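Long-range contact in tylactone synthase starter module and modules 1 & 2 (Streptomyces fradiae, PDB 2Z5L), which carries out the first steps of building tylactone, the tylosin precursor, and holds here its first ketoreductase, which probably reduces the beta-keto group of the growing chain with NADPH: residues D384-W396 with A403-A415. Numbering follows the deposited sequence.
Sequences DAFVLFSSVTGTW and AYAAANAALDALA
In the Rossmann-type core of the ketoreductase, strand 386-391 ends at Ser391, which meets Tyr404 and Asn408 of helix 403-415; a short 3-10 turn, 392-394, follows. Ser391 OG lies obliquely to the Tyr404 ring, 3.6 Å from CE2. It also shares a 2.9 Å hydrogen bond with Thr393 OG1, which comes close to CD2 of the same ring. Asn408 ND2 lies 3.1 Å above one face of this ring, over its centre. ND2 also donates to Tyr404 O, a bond of 2.8 Å that comes from above the carbonyl plane. Asn408 OD1 accepts a hydrogen bond from Lys366 of helix 356-376. Gly394 lets the chain pass tightly over the helix, its CA 3.5 Å from Ala405 O. Ser390 OG, anti to the backbone N (chi1 -172°), lies 3.0 Å from Asp412 OD1, which is hydrogen-bonded to Ser427 OG. A water joins Ser390 OG, Ser391 O, Thr395 OG1 and Asp412 OD2. Further back, Leu388 CD1 packs 3.8 Å from Leu414 CD2, the side chains crossing at about a right angle. The grouping of Ser391, Tyr404, Asn408 and Lys366 is consistent with the Ser-Tyr-Asn-Lys tetrad of polyketide ketoreductases, where Asn and Lys have exchanged places relative to most short-chain dehydrogenases/reductases.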
loop_
_atom_site.group_PDB
_atom_site.type_symbol
_atom_site.label_atom_id
_atom_site.label_comp_id
_atom_site.label_asym_id
_atom_site.label_seq_id
_atom_site.Cartn_x
_atom_site.Cartn_y
_atom_site.Cartn_z
ATOM N N ASP A 384 23.457 -4.655 2.613
ATOM C CA ASP A 384 23.022 -4.554 3.997
ATOM C C ASP A 384 21.947 -3.488 4.147
ATOM O O ASP A 384 21.614 -3.081 5.258
ATOM C CB ASP A 384 24.196 -4.201 4.905
ATOM C CG ASP A 384 24.642 -2.773 4.733
ATOM O OD1 ASP A 384 25.077 -2.423 3.619
ATOM O OD2 ASP A 384 24.543 -1.997 5.705
ATOM N N ALA A 385 21.411 -3.020 3.025
ATOM C CA ALA A 385 20.372 -2.007 3.064
ATOM C C ALA A 385 19.489 -2.080 1.825
ATOM O O ALA A 385 19.970 -2.029 0.694
ATOM C CB ALA A 385 20.995 -0.636 3.194
ATOM N N PHE A 386 18.189 -2.211 2.063
ATOM C CA PHE A 386 17.183 -2.303 1.014
ATOM C C PHE A 386 16.058 -1.345 1.436
ATOM O O PHE A 386 15.177 -1.694 2.233
ATOM C CB PHE A 386 16.673 -3.745 0.952
ATOM C CG PHE A 386 16.009 -4.114 -0.342
ATOM C CD1 PHE A 386 16.761 -4.442 -1.462
ATOM C CD2 PHE A 386 14.622 -4.150 -0.435
ATOM C CE1 PHE A 386 16.136 -4.808 -2.660
ATOM C CE2 PHE A 386 13.990 -4.514 -1.626
ATOM C CZ PHE A 386 14.747 -4.842 -2.741
ATOM N N VAL A 387 16.089 -0.132 0.901
ATOM C CA VAL A 387 15.106 0.873 1.259
ATOM C C VAL A 387 14.053 1.131 0.193
ATOM O O VAL A 387 14.367 1.460 -0.958
ATOM C CB VAL A 387 15.816 2.196 1.585
ATOM C CG1 VAL A 387 14.860 3.154 2.255
ATOM C CG2 VAL A 387 17.010 1.918 2.472
ATOM N N LEU A 388 12.794 0.991 0.583
ATOM C CA LEU A 388 11.711 1.225 -0.351
ATOM C C LEU A 388 10.958 2.463 0.085
ATOM O O LEU A 388 10.630 2.631 1.268
ATOM C CB LEU A 388 10.774 0.010 -0.415
ATOM C CG LEU A 388 11.418 -1.351 -0.745
ATOM C CD1 LEU A 388 10.361 -2.424 -0.690
ATOM C CD2 LEU A 388 12.073 -1.336 -2.125
ATOM N N PHE A 389 10.719 3.347 -0.878
ATOM C CA PHE A 389 9.992 4.592 -0.626
ATOM C C PHE A 389 8.526 4.366 -0.930
ATOM O O PHE A 389 8.107 4.358 -2.083
ATOM C CB PHE A 389 10.540 5.719 -1.505
ATOM C CG PHE A 389 11.814 6.302 -0.993
ATOM C CD1 PHE A 389 12.956 5.514 -0.894
ATOM C CD2 PHE A 389 11.878 7.630 -0.596
ATOM C CE1 PHE A 389 14.150 6.042 -0.408
ATOM C CE2 PHE A 389 13.067 8.163 -0.110
ATOM C CZ PHE A 389 14.209 7.364 -0.017
ATOM N N SER A 390 7.756 4.161 0.129
ATOM C CA SER A 390 6.337 3.935 0.016
ATOM C C SER A 390 5.632 5.283 0.176
ATOM O O SER A 390 6.265 6.336 0.156
ATOM C CB SER A 390 5.888 2.941 1.098
ATOM O OG SER A 390 4.551 2.549 0.904
ATOM N N SER A 391 4.319 5.227 0.335
ATOM C CA SER A 391 3.475 6.403 0.498
ATOM C C SER A 391 2.419 6.083 1.557
ATOM O O SER A 391 1.982 4.935 1.686
ATOM C CB SER A 391 2.782 6.737 -0.828
ATOM O OG SER A 391 1.869 7.811 -0.660
ATOM N N VAL A 392 2.006 7.106 2.299
ATOM C CA VAL A 392 0.990 6.948 3.338
ATOM C C VAL A 392 -0.344 6.574 2.682
ATOM O O VAL A 392 -1.264 6.076 3.339
ATOM C CB VAL A 392 0.811 8.256 4.147
ATOM C CG1 VAL A 392 0.183 9.316 3.271
ATOM C CG2 VAL A 392 -0.033 7.996 5.388
ATOM N N THR A 393 -0.434 6.805 1.375
ATOM C CA THR A 393 -1.642 6.481 0.635
ATOM C C THR A 393 -1.926 4.984 0.700
ATOM O O THR A 393 -3.084 4.562 0.674
ATOM C CB THR A 393 -1.525 6.897 -0.837
ATOM O OG1 THR A 393 -0.415 6.216 -1.434
ATOM C CG2 THR A 393 -1.317 8.417 -0.946
ATOM N N GLY A 394 -0.860 4.191 0.785
ATOM C CA GLY A 394 -1.003 2.750 0.847
ATOM C C GLY A 394 -1.077 2.205 2.261
ATOM O O GLY A 394 -1.118 0.984 2.438
ATOM N N THR A 395 -1.076 3.080 3.266
ATOM C CA THR A 395 -1.156 2.626 4.661
ATOM C C THR A 395 -2.376 3.206 5.374
ATOM O O THR A 395 -2.978 2.536 6.203
ATOM C CB THR A 395 0.102 3.010 5.484
ATOM O OG1 THR A 395 1.283 2.603 4.783
ATOM C CG2 THR A 395 0.071 2.316 6.845
ATOM N N TRP A 396 -2.723 4.455 5.072
ATOM C CA TRP A 396 -3.896 5.069 5.682
ATOM C C TRP A 396 -5.026 5.142 4.680
ATOM O O TRP A 396 -6.184 4.914 5.016
ATOM C CB TRP A 396 -3.602 6.486 6.176
ATOM C CG TRP A 396 -2.653 6.550 7.324
ATOM C CD1 TRP A 396 -2.114 5.497 8.007
ATOM C CD2 TRP A 396 -2.109 7.732 7.916
ATOM N NE1 TRP A 396 -1.261 5.948 8.985
ATOM C CE2 TRP A 396 -1.240 7.318 8.951
ATOM C CE3 TRP A 396 -2.270 9.099 7.671
ATOM C CZ2 TRP A 396 -0.535 8.225 9.743
ATOM C CZ3 TRP A 396 -1.569 10.002 8.457
ATOM C CH2 TRP A 396 -0.708 9.560 9.481
ATOM N N ALA A 403 -4.824 3.080 -7.353
ATOM C CA ALA A 403 -3.787 2.285 -7.994
ATOM C C ALA A 403 -2.477 2.548 -7.291
ATOM O O ALA A 403 -1.630 1.662 -7.154
ATOM C CB ALA A 403 -3.685 2.648 -9.482
ATOM N N TYR A 404 -2.305 3.778 -6.829
ATOM C CA TYR A 404 -1.078 4.140 -6.128
ATOM C C TYR A 404 -1.011 3.478 -4.743
ATOM O O TYR A 404 0.068 3.096 -4.263
ATOM C CB TYR A 404 -0.988 5.663 -5.992
ATOM C CG TYR A 404 0.392 6.169 -5.654
ATOM C CD1 TYR A 404 1.475 5.915 -6.503
ATOM C CD2 TYR A 404 0.609 6.964 -4.524
ATOM C CE1 TYR A 404 2.728 6.448 -6.248
ATOM C CE2 TYR A 404 1.858 7.502 -4.258
ATOM C CZ TYR A 404 2.914 7.243 -5.127
ATOM O OH TYR A 404 4.148 7.802 -4.905
ATOM N N ALA A 405 -2.167 3.360 -4.095
ATOM C CA ALA A 405 -2.221 2.736 -2.776
ATOM C C ALA A 405 -1.986 1.240 -2.862
ATOM O O ALA A 405 -1.379 0.647 -1.956
ATOM C CB ALA A 405 -3.553 3.014 -2.106
ATOM N N ALA A 406 -2.469 0.620 -3.937
ATOM C CA ALA A 406 -2.252 -0.811 -4.078
ATOM C C ALA A 406 -0.746 -1.038 -4.212
ATOM O O ALA A 406 -0.168 -1.855 -3.493
ATOM C CB ALA A 406 -2.991 -1.357 -5.302
ATOM N N ALA A 407 -0.111 -0.267 -5.093
ATOM C CA ALA A 407 1.322 -0.400 -5.351
ATOM C C ALA A 407 2.199 -0.174 -4.119
ATOM O O ALA A 407 3.116 -0.949 -3.841
ATOM C CB ALA A 407 1.738 0.554 -6.466
ATOM N N ASN A 408 1.932 0.903 -3.392
ATOM C CA ASN A 408 2.700 1.197 -2.201
ATOM C C ASN A 408 2.428 0.129 -1.133
ATOM O O ASN A 408 3.361 -0.330 -0.462
ATOM C CB ASN A 408 2.403 2.626 -1.737
ATOM C CG ASN A 408 3.117 3.651 -2.602
ATOM O OD1 ASN A 408 4.343 3.770 -2.542
ATOM N ND2 ASN A 408 2.366 4.372 -3.424
ATOM N N ALA A 409 1.179 -0.310 -1.004
ATOM C CA ALA A 409 0.870 -1.367 -0.045
ATOM C C ALA A 409 1.782 -2.578 -0.348
ATOM O O ALA A 409 2.289 -3.221 0.570
ATOM C CB ALA A 409 -0.611 -1.765 -0.149
ATOM N N ALA A 410 2.010 -2.874 -1.629
ATOM C CA ALA A 410 2.868 -4.002 -2.006
ATOM C C ALA A 410 4.346 -3.838 -1.653
ATOM O O ALA A 410 5.051 -4.831 -1.412
ATOM C CB ALA A 410 2.740 -4.310 -3.501
ATOM N N LEU A 411 4.844 -2.608 -1.674
ATOM C CA LEU A 411 6.232 -2.375 -1.324
ATOM C C LEU A 411 6.412 -2.759 0.140
ATOM O O LEU A 411 7.403 -3.385 0.507
ATOM C CB LEU A 411 6.616 -0.898 -1.514
ATOM C CG LEU A 411 6.785 -0.393 -2.957
ATOM C CD1 LEU A 411 7.136 1.088 -2.962
ATOM C CD2 LEU A 411 7.874 -1.206 -3.654
ATOM N N ASP A 412 5.444 -2.384 0.970
ATOM C CA ASP A 412 5.493 -2.689 2.400
ATOM C C ASP A 412 5.513 -4.196 2.683
ATOM O O ASP A 412 6.327 -4.670 3.484
ATOM C CB ASP A 412 4.310 -2.034 3.131
ATOM C CG ASP A 412 4.221 -0.526 2.880
ATOM O OD1 ASP A 412 5.240 0.092 2.493
ATOM O OD2 ASP A 412 3.137 0.050 3.085
ATOM N N ALA A 413 4.637 -4.949 2.021
ATOM C CA ALA A 413 4.573 -6.396 2.231
ATOM C C ALA A 413 5.904 -7.053 1.873
ATOM O O ALA A 413 6.345 -7.990 2.540
ATOM C CB ALA A 413 3.441 -7.002 1.394
ATOM N N LEU A 414 6.522 -6.565 0.799
ATOM C CA LEU A 414 7.802 -7.076 0.342
ATOM C C LEU A 414 8.844 -6.856 1.432
ATOM O O LEU A 414 9.702 -7.711 1.663
ATOM C CB LEU A 414 8.235 -6.369 -0.944
ATOM C CG LEU A 414 9.652 -6.680 -1.455
ATOM C CD1 LEU A 414 9.743 -8.122 -1.928
ATOM C CD2 LEU A 414 9.995 -5.733 -2.611
ATOM N N ALA A 415 8.755 -5.720 2.116
ATOM C CA ALA A 415 9.685 -5.410 3.191
ATOM C C ALA A 415 9.527 -6.463 4.280
ATOM O O ALA A 415 10.505 -7.074 4.716
ATOM C CB ALA A 415 9.393 -4.020 3.757
HETATM O O HOH W 1 2.044 2.185 2.088
HETATM O O HOH W 2 0.720 -0.988 3.363
#